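Local coordinates for protein Bse634I restriction endonuclease (Geobacillus stearothermophilus, PDB 1KNV) that is a restriction endonuclease, probably cutting DNA at a specific site with the help of a metal ion, at residues L148-K153 / D189-G194; I215-F220 / A232-Y237. All coordinates share one frame; numbering follows the deposited sequence.

Contact 1: L148-K153 / D189-G194; sequences LIIRQK and DSLVAG
Gln152 lies along the side of Ser190, just past the end of the strand pairing. From CB outward, the chain runs alongside the serine: CB is 3.7 Å from Ser190 OG, CG keeps the same distance, and CD comes to 3.5 Å from that OG. CG stands anti to the backbone N (chi1 -168°) and the chain stays extended beyond it, which brings the amide up to the serine hydroxyl. An alanine here takes away everything beyond CB, and a gap would probably open beside Ser190, its hydroxyl left without the amide at its side. The strands themselves run antiparallel and are stitched by backbone bonds. Arg151 N reaches Ser190 O at 2.7 Å, and Ile149 N gives an almost straight bond to Ala193 O, 2.8 Å. Between these, Ile149 O takes two donors, Val192 N at 2.8 Å and Ala193 N at 3.3 Å: a classic beta bulge that shifts the register by one residue. Ile150 and Leu191 lie side by side on one face, Ile150 CG1 to Leu191 CD2 at 4.0 Å. On the opposite face Ile149 and Ala193 pack under helix 281-291, both meeting Ile290. Strand 147-151 is thus an inner strand of the mixed sheet, bonded to strand 99-103 on its other edge, while Val192 and Gly194 hand the sheet on to Lys235 of strand 235-240.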
ATOM      1  N   LEU B 148      29.413   0.026   1.299  1.00 19.89           N
ATOM      2  CA  LEU B 148      28.402   0.887   0.686  1.00 21.50           C
ATOM      3  C   LEU B 148      28.838   1.436  -0.680  1.00 20.49           C
ATOM      4  O   LEU B 148      29.968   1.916  -0.827  1.00 20.49           O
ATOM      5  CB  LEU B 148      28.123   2.111   1.546  1.00 22.68           C
ATOM      6  CG  LEU B 148      27.349   2.047   2.830  1.00 24.59           C
ATOM      7  CD1 LEU B 148      27.094   3.478   3.307  1.00 24.96           C
ATOM      8  CD2 LEU B 148      26.077   1.306   2.544  1.00 25.02           C
ATOM      9  N   ILE B 149      27.962   1.354  -1.667  1.00 20.44           N
ATOM     10  CA  ILE B 149      28.252   1.904  -2.980  1.00 20.44           C
ATOM     11  C   ILE B 149      27.341   3.114  -3.092  1.00 20.40           C
ATOM     12  O   ILE B 149      26.118   2.989  -3.017  1.00 20.36           O
ATOM     13  CB  ILE B 149      27.979   0.884  -4.101  1.00 20.81           C
ATOM     14  CG1 ILE B 149      29.008  -0.275  -4.046  1.00 20.60           C
ATOM     15  CG2 ILE B 149      28.105   1.581  -5.454  1.00 19.54           C
ATOM     16  CD1 ILE B 149      28.974  -1.094  -2.780  1.00 20.66           C
ATOM     17  N   ILE B 150      27.963   4.278  -3.148  1.00 21.54           N
ATOM     18  CA  ILE B 150      27.259   5.551  -3.206  1.00 22.13           C
ATOM     19  C   ILE B 150      27.524   6.258  -4.526  1.00 22.72           C
ATOM     20  O   ILE B 150      28.614   6.152  -5.081  1.00 23.74           O
ATOM     21  CB  ILE B 150      27.741   6.480  -2.064  1.00 22.33           C
ATOM     22  CG1 ILE B 150      27.351   5.882  -0.713  1.00 23.05           C
ATOM     23  CG2 ILE B 150      27.183   7.871  -2.226  1.00 20.97           C
ATOM     24  CD1 ILE B 150      28.062   6.499   0.431  1.00 25.36           C
ATOM     25  N   ARG B 151      26.520   6.930  -5.057  1.00 23.22           N
ATOM     26  CA  ARG B 151      26.696   7.647  -6.305  1.00 25.51           C
ATOM     27  C   ARG B 151      26.185   9.077  -6.150  1.00 25.36           C
ATOM     28  O   ARG B 151      24.979   9.322  -6.113  1.00 24.60           O
ATOM     29  CB  ARG B 151      25.950   6.959  -7.450  1.00 28.51           C
ATOM     30  CG  ARG B 151      26.264   7.581  -8.801  1.00 32.61           C
ATOM     31  CD  ARG B 151      25.360   7.051  -9.875  1.00 35.72           C
ATOM     32  NE  ARG B 151      25.728   7.623 -11.161  1.00 40.77           N
ATOM     33  CZ  ARG B 151      25.211   7.218 -12.307  1.00 43.08           C
ATOM     34  NH1 ARG B 151      24.297   6.237 -12.324  1.00 44.34           N
ATOM     35  NH2 ARG B 151      25.617   7.774 -13.441  1.00 45.37           N
ATOM     36  N   GLN B 152      27.114  10.019  -6.034  1.00 24.77           N
ATOM     37  CA  GLN B 152      26.782  11.431  -5.877  1.00 25.69           C
ATOM     38  C   GLN B 152      28.046  12.213  -6.228  1.00 26.70           C
ATOM     39  O   GLN B 152      28.952  12.358  -5.412  1.00 27.03           O
ATOM     40  CB  GLN B 152      26.341  11.713  -4.430  1.00 24.41           C
ATOM     41  CG  GLN B 152      25.699  13.084  -4.227  1.00 24.20           C
ATOM     42  CD  GLN B 152      25.117  13.254  -2.837  1.00 24.48           C
ATOM     43  OE1 GLN B 152      25.461  14.187  -2.112  1.00 25.09           O
ATOM     44  NE2 GLN B 152      24.230  12.351  -2.460  1.00 23.64           N
ATOM     45  N   LYS B 153      28.102  12.707  -7.457  1.00 28.33           N
ATOM     46  CA  LYS B 153      29.271  13.428  -7.932  1.00 30.48           C
ATOM     47  C   LYS B 153      29.860  14.468  -6.990  1.00 29.70           C
ATOM     48  O   LYS B 153      31.072  14.525  -6.816  1.00 30.99           O
ATOM     49  CB  LYS B 153      28.974  14.092  -9.279  1.00 32.93           C
ATOM     50  CG  LYS B 153      30.215  14.700  -9.914  1.00 35.92           C
ATOM     51  CD  LYS B 153      29.953  15.228 -11.312  1.00 38.26           C
ATOM     52  CE  LYS B 153      31.220  15.859 -11.879  1.00 39.60           C
ATOM     53  NZ  LYS B 153      31.027  16.437 -13.243  1.00 41.53           N
ATOM     54  N   ASP B 189      18.587   8.843  -2.027  1.00 20.68           N
ATOM     55  CA  ASP B 189      18.616   8.008  -3.225  1.00 21.77           C
ATOM     56  C   ASP B 189      19.992   7.940  -3.883  1.00 23.64           C
ATOM     57  O   ASP B 189      20.128   7.499  -5.026  1.00 21.86           O
ATOM     58  CB  ASP B 189      17.571   8.475  -4.235  1.00 22.59           C
ATOM     59  CG  ASP B 189      17.770   9.907  -4.671  1.00 24.47           C
ATOM     60  OD1 ASP B 189      17.200  10.259  -5.719  1.00 27.16           O
ATOM     61  OD2 ASP B 189      18.476  10.675  -3.982  1.00 24.60           O
ATOM     62  N   SER B 190      21.015   8.348  -3.142  1.00 24.68           N
ATOM     63  CA  SER B 190      22.372   8.320  -3.669  1.00 24.79           C
ATOM     64  C   SER B 190      23.068   6.982  -3.390  1.00 25.95           C
ATOM     65  O   SER B 190      24.085   6.688  -3.977  1.00 24.98           O
ATOM     66  CB  SER B 190      23.210   9.468  -3.091  1.00 24.81           C
ATOM     67  OG  SER B 190      22.863  10.699  -3.710  1.00 24.68           O
ATOM     68  N   LEU B 191      22.512   6.171  -2.494  1.00 27.72           N
ATOM     69  CA  LEU B 191      23.087   4.856  -2.182  1.00 31.62           C
ATOM     70  C   LEU B 191      22.603   3.957  -3.287  1.00 31.49           C
ATOM     71  O   LEU B 191      21.470   4.018  -3.654  1.00 35.14           O
ATOM     72  CB  LEU B 191      22.488   4.238  -0.990  1.00 32.73           C
ATOM     73  CG  LEU B 191      22.346   5.262   0.063  1.00 34.08           C
ATOM     74  CD1 LEU B 191      21.577   4.626   1.037  1.00 35.37           C
ATOM     75  CD2 LEU B 191      23.621   5.621   0.637  1.00 33.86           C
ATOM     76  N   VAL B 192      23.451   3.119  -3.797  1.00 29.87           N
ATOM     77  CA  VAL B 192      22.971   2.259  -4.813  1.00 27.05           C
ATOM     78  C   VAL B 192      22.969   0.876  -4.286  1.00 23.79           C
ATOM     79  O   VAL B 192      22.048   0.143  -4.578  1.00 22.47           O
ATOM     80  CB  VAL B 192      23.725   2.490  -6.127  1.00 29.12           C
ATOM     81  CG1 VAL B 192      23.237   3.860  -6.663  1.00 31.03           C
ATOM     82  CG2 VAL B 192      25.188   2.519  -5.947  1.00 29.60           C
ATOM     83  N   ALA B 193      23.864   0.611  -3.339  1.00 20.75           N
ATOM     84  CA  ALA B 193      23.906  -0.714  -2.779  1.00 18.63           C
ATOM     85  C   ALA B 193      24.711  -0.843  -1.492  1.00 17.29           C
ATOM     86  O   ALA B 193      25.534   0.012  -1.146  1.00 16.10           O
ATOM     87  CB  ALA B 193      24.433  -1.672  -3.823  1.00 16.33           C
ATOM     88  N   GLY B 194      24.461  -1.952  -0.805  1.00 17.53           N
ATOM     89  CA  GLY B 194      25.162  -2.287   0.418  1.00 17.06           C
ATOM     90  C   GLY B 194      25.596  -3.736   0.279  1.00 17.10           C
ATOM     91  O   GLY B 194      24.915  -4.521  -0.377  1.00 15.93           O
TER

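Contact 2: I215-F220 / A232-Y237; sequences ILKSLF and AEFKYY
Phe220 and Phe234 interlock where this helix meets the chain leading into the strand. The methylene of Phe234 is the bump: its CB stands over the middle of one face of the Phe220 ring, 3.4 Å from the centroid and nearly on the ring normal, a CH-pi contact. The planes of the two rings meet at 33° with the centroids 5.5 Å apart. Phe220 CG is anti to the backbone N (chi1 -165°), an arrangement that swings the ring out from the helix and slots it against the backbone of 232-234. The edge of that ring meets the Ala232 carbonyl carbon, and the Ala232 methyl fills the corner beside it, CB to Phe220 CE2 at 3.8 Å. These ring contacts belong to one of two conformers modelled for Phe220. One turn back along the helix, Leu216 meets two aromatics obliquely: its CB touches Phe234 CE2 at 3.9 Å, and its CD1 comes to 4.0 Å from Tyr236 CE2. Lys217 runs extended past the edge of the Phe234 ring, until CE lies 3.7 Å from Tyr236 N. Beyond that its NZ makes salt bridges to Asp272 and Glu268, and Asp272 also accepts from Tyr236 N, so one carboxylate ties helix and strand together. The Tyr236 hydroxyl is hydrogen-bonded to Glu212, further back on the same helix. Lys235 and Glu233 leave the backbone away from the helix, and Lys235 NZ makes a salt bridge to Glu233 OE2 at 2.7 Å. The contact packs the helix of the beta-alpha-beta unit against its second strand: helix 203-227 follows strand 191-198 and runs antiparallel to strand 235-240, which lies between strands 191-198 and 273-276, while Trp188 meets the Phe220 ring.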
ATOM      1  N   ILE B 215      15.961  -5.685   6.449  1.00 16.18           N
ATOM      2  CA  ILE B 215      15.981  -4.469   7.270  1.00 17.21           C
ATOM      3  C   ILE B 215      16.315  -3.220   6.456  1.00 17.55           C
ATOM      4  O   ILE B 215      15.601  -2.209   6.527  1.00 16.61           O
ATOM      5  CB  ILE B 215      17.003  -4.590   8.436  1.00 16.47           C
ATOM      6  CG1 ILE B 215      16.457  -5.528   9.504  1.00 15.68           C
ATOM      7  CG2 ILE B 215      17.261  -3.225   9.064  1.00 16.53           C
ATOM      8  CD1 ILE B 215      15.239  -4.957  10.220  1.00 17.26           C
ATOM      9  N   LEU B 216      17.393  -3.293   5.681  1.00 15.66           N
ATOM     10  CA  LEU B 216      17.812  -2.159   4.879  1.00 17.36           C
ATOM     11  C   LEU B 216      16.893  -1.873   3.687  1.00 18.49           C
ATOM     12  O   LEU B 216      16.542  -0.721   3.431  1.00 19.95           O
ATOM     13  CB  LEU B 216      19.252  -2.366   4.407  1.00 18.29           C
ATOM     14  CG  LEU B 216      20.279  -2.411   5.543  1.00 19.74           C
ATOM     15  CD1 LEU B 216      21.638  -2.770   4.985  1.00 19.39           C
ATOM     16  CD2 LEU B 216      20.322  -1.057   6.257  1.00 20.77           C
ATOM     17  N   LYS B 217      16.506  -2.909   2.952  1.00 17.20           N
ATOM     18  CA  LYS B 217      15.628  -2.700   1.809  1.00 17.24           C
ATOM     19  C   LYS B 217      14.256  -2.154   2.212  1.00 16.08           C
ATOM     20  O   LYS B 217      13.692  -1.311   1.516  1.00 15.37           O
ATOM     21  CB  LYS B 217      15.450  -3.994   1.013  1.00 17.01           C
ATOM     22  CG  LYS B 217      16.627  -4.340   0.133  1.00 18.08           C
ATOM     23  CD  LYS B 217      16.241  -5.462  -0.816  1.00 18.70           C
ATOM     24  CE  LYS B 217      17.285  -5.635  -1.878  1.00 18.78           C
ATOM     25  NZ  LYS B 217      16.780  -6.494  -2.974  1.00 20.09           N
ATOM     26  N   SER B 218      13.704  -2.635   3.318  1.00 15.23           N
ATOM     27  CA  SER B 218      12.407  -2.135   3.735  1.00 16.33           C
ATOM     28  C   SER B 218      12.541  -0.672   4.172  1.00 17.23           C
ATOM     29  O   SER B 218      11.638   0.142   3.946  1.00 16.95           O
ATOM     30  CB  SER B 218      11.841  -2.995   4.865  1.00 16.78           C
ATOM     31  OG  SER B 218      12.664  -2.966   6.017  1.00 17.89           O
ATOM     32  N   LEU B 219      13.681  -0.336   4.775  1.00 16.97           N
ATOM     33  CA  LEU B 219      13.928   1.030   5.221  1.00 16.81           C
ATOM     34  C   LEU B 219      13.909   1.950   4.002  1.00 16.47           C
ATOM     35  O   LEU B 219      13.318   3.037   4.033  1.00 17.21           O
ATOM     36  CB  LEU B 219      15.289   1.135   5.912  1.00 17.74           C
ATOM     37  CG  LEU B 219      15.663   2.488   6.532  1.00 19.09           C
ATOM     38  CD1 LEU B 219      14.831   2.721   7.785  1.00 20.22           C
ATOM     39  CD2 LEU B 219      17.147   2.511   6.892  1.00 20.70           C
ATOM     40  N   PHE B 220      14.556   1.499   2.931  0.51 15.96           N
ATOM     41  CA  PHE B 220      14.634   2.261   1.688  0.51 15.91           C
ATOM     42  C   PHE B 220      13.254   2.353   1.042  0.51 15.57           C
ATOM     43  O   PHE B 220      12.886   3.384   0.486  0.51 15.49           O
ATOM     44  CB  PHE B 220      15.615   1.585   0.721  0.51 14.08           C
ATOM     45  CG  PHE B 220      16.052   2.464  -0.427  0.51 13.82           C
ATOM     46  CD1 PHE B 220      17.043   3.427  -0.251  0.51 12.82           C
ATOM     47  CD2 PHE B 220      15.486   2.312  -1.694  0.51 13.38           C
ATOM     48  CE1 PHE B 220      17.468   4.221  -1.323  0.51 12.94           C
ATOM     49  CE2 PHE B 220      15.903   3.102  -2.765  0.51 12.24           C
ATOM     50  CZ  PHE B 220      16.895   4.055  -2.581  0.51 11.84           C
ATOM     51  N   ALA B 232      13.662   5.195  -7.365  1.00 28.85           N
ATOM     52  CA  ALA B 232      14.848   5.083  -6.531  1.00 28.22           C
ATOM     53  C   ALA B 232      15.062   3.582  -6.337  1.00 28.97           C
ATOM     54  O   ALA B 232      14.100   2.832  -6.171  1.00 29.59           O
ATOM     55  CB  ALA B 232      14.622   5.760  -5.201  1.00 26.54           C
ATOM     56  N   GLU B 233      16.315   3.145  -6.373  1.00 30.02           N
ATOM     57  CA  GLU B 233      16.654   1.733  -6.214  1.00 30.91           C
ATOM     58  C   GLU B 233      17.770   1.488  -5.217  1.00 28.76           C
ATOM     59  O   GLU B 233      18.759   2.218  -5.188  1.00 30.42           O
ATOM     60  CB  GLU B 233      17.119   1.140  -7.539  1.00 35.04           C
ATOM     61  CG  GLU B 233      16.039   0.651  -8.463  1.00 41.02           C
ATOM     62  CD  GLU B 233      16.632  -0.082  -9.650  1.00 44.61           C
ATOM     63  OE1 GLU B 233      17.256   0.580 -10.520  1.00 46.33           O
ATOM     64  OE2 GLU B 233      16.485  -1.326  -9.699  1.00 46.65           O
ATOM     65  N   PHE B 234      17.612   0.454  -4.403  1.00 24.65           N
ATOM     66  CA  PHE B 234      18.652   0.086  -3.463  1.00 21.23           C
ATOM     67  C   PHE B 234      18.772  -1.425  -3.471  1.00 21.05           C
ATOM     68  O   PHE B 234      17.800  -2.124  -3.190  1.00 20.59           O
ATOM     69  CB  PHE B 234      18.334   0.533  -2.051  1.00 19.71           C
ATOM     70  CG  PHE B 234      19.362   0.098  -1.054  1.00 18.41           C
ATOM     71  CD1 PHE B 234      20.610   0.705  -1.018  1.00 17.43           C
ATOM     72  CD2 PHE B 234      19.096  -0.946  -0.178  1.00 18.09           C
ATOM     73  CE1 PHE B 234      21.579   0.277  -0.124  1.00 18.61           C
ATOM     74  CE2 PHE B 234      20.058  -1.385   0.723  1.00 17.97           C
ATOM     75  CZ  PHE B 234      21.301  -0.772   0.751  1.00 18.92           C
ATOM     76  N   LYS B 235      19.962  -1.919  -3.802  1.00 19.71           N
ATOM     77  CA  LYS B 235      20.219  -3.351  -3.848  1.00 19.43           C
ATOM     78  C   LYS B 235      21.131  -3.752  -2.697  1.00 18.35           C
ATOM     79  O   LYS B 235      22.014  -3.001  -2.302  1.00 18.54           O
ATOM     80  CB  LYS B 235      20.898  -3.714  -5.159  1.00 21.26           C
ATOM     81  CG  LYS B 235      20.098  -3.389  -6.392  1.00 25.43           C
ATOM     82  CD  LYS B 235      19.127  -4.498  -6.716  1.00 29.69           C
ATOM     83  CE  LYS B 235      18.417  -4.236  -8.036  1.00 31.67           C
ATOM     84  NZ  LYS B 235      17.527  -3.040  -7.946  1.00 35.07           N
ATOM     85  N   TYR B 236      20.922  -4.946  -2.169  1.00 17.76           N
ATOM     86  CA  TYR B 236      21.751  -5.438  -1.088  1.00 17.19           C
ATOM     87  C   TYR B 236      22.373  -6.754  -1.518  1.00 17.49           C
ATOM     88  O   TYR B 236      21.691  -7.627  -2.053  1.00 17.70           O
ATOM     89  CB  TYR B 236      20.919  -5.620   0.178  1.00 16.39           C
ATOM     90  CG  TYR B 236      21.725  -6.151   1.333  1.00 16.86           C
ATOM     91  CD1 TYR B 236      21.693  -7.504   1.662  1.00 16.63           C
ATOM     92  CD2 TYR B 236      22.565  -5.311   2.068  1.00 16.04           C
ATOM     93  CE1 TYR B 236      22.480  -8.016   2.693  1.00 17.25           C
ATOM     94  CE2 TYR B 236      23.357  -5.810   3.096  1.00 16.30           C
ATOM     95  CZ  TYR B 236      23.312  -7.165   3.403  1.00 17.66           C
ATOM     96  OH  TYR B 236      24.108  -7.678   4.410  1.00 19.29           O
ATOM     97  N   TYR B 237      23.674  -6.888  -1.285  1.00 18.30           N
ATOM     98  CA  TYR B 237      24.412  -8.088  -1.679  1.00 18.72           C
ATOM     99  C   TYR B 237      25.183  -8.767  -0.549  1.00 18.77           C
ATOM    100  O   TYR B 237      25.477  -8.174   0.488  1.00 18.90           O
ATOM    101  CB  TYR B 237      25.422  -7.744  -2.772  1.00 18.34           C
ATOM    102  CG  TYR B 237      24.822  -7.136  -4.007  1.00 18.63           C
ATOM    103  CD1 TYR B 237      24.331  -7.938  -5.032  1.00 19.13           C
ATOM    104  CD2 TYR B 237      24.732  -5.755  -4.145  1.00 18.63           C
ATOM    105  CE1 TYR B 237      23.765  -7.376  -6.172  1.00 19.89           C
ATOM    106  CE2 TYR B 237      24.171  -5.183  -5.272  1.00 19.66           C
ATOM    107  CZ  TYR B 237      23.689  -5.997  -6.282  1.00 20.03           C
ATOM    108  OH  TYR B 237      23.151  -5.427  -7.407  1.00 20.75           O
TER

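The contacts are in series along the chain, their centres about 11 Å apart, and they meet inside one sheet, where strands 191-198 and 235-240 are parallel neighbours. Two probable hydrogen bonds join them, Val192 O to Lys235 N at 3.0 Å and Gly194 O to Tyr237 N at 2.8 Å. Contact 1 thus pairs strand with strand, and contact 2 sets helix 203-227 against the next strand over. Both lie near a calcium site to which Asp146 and Leu197 contribute, with no calcium bound in this chain: the side chain of Tyr236 is about 6 Å from that of Asp146, and that of Ile149 about 9 Å from that of Leu197.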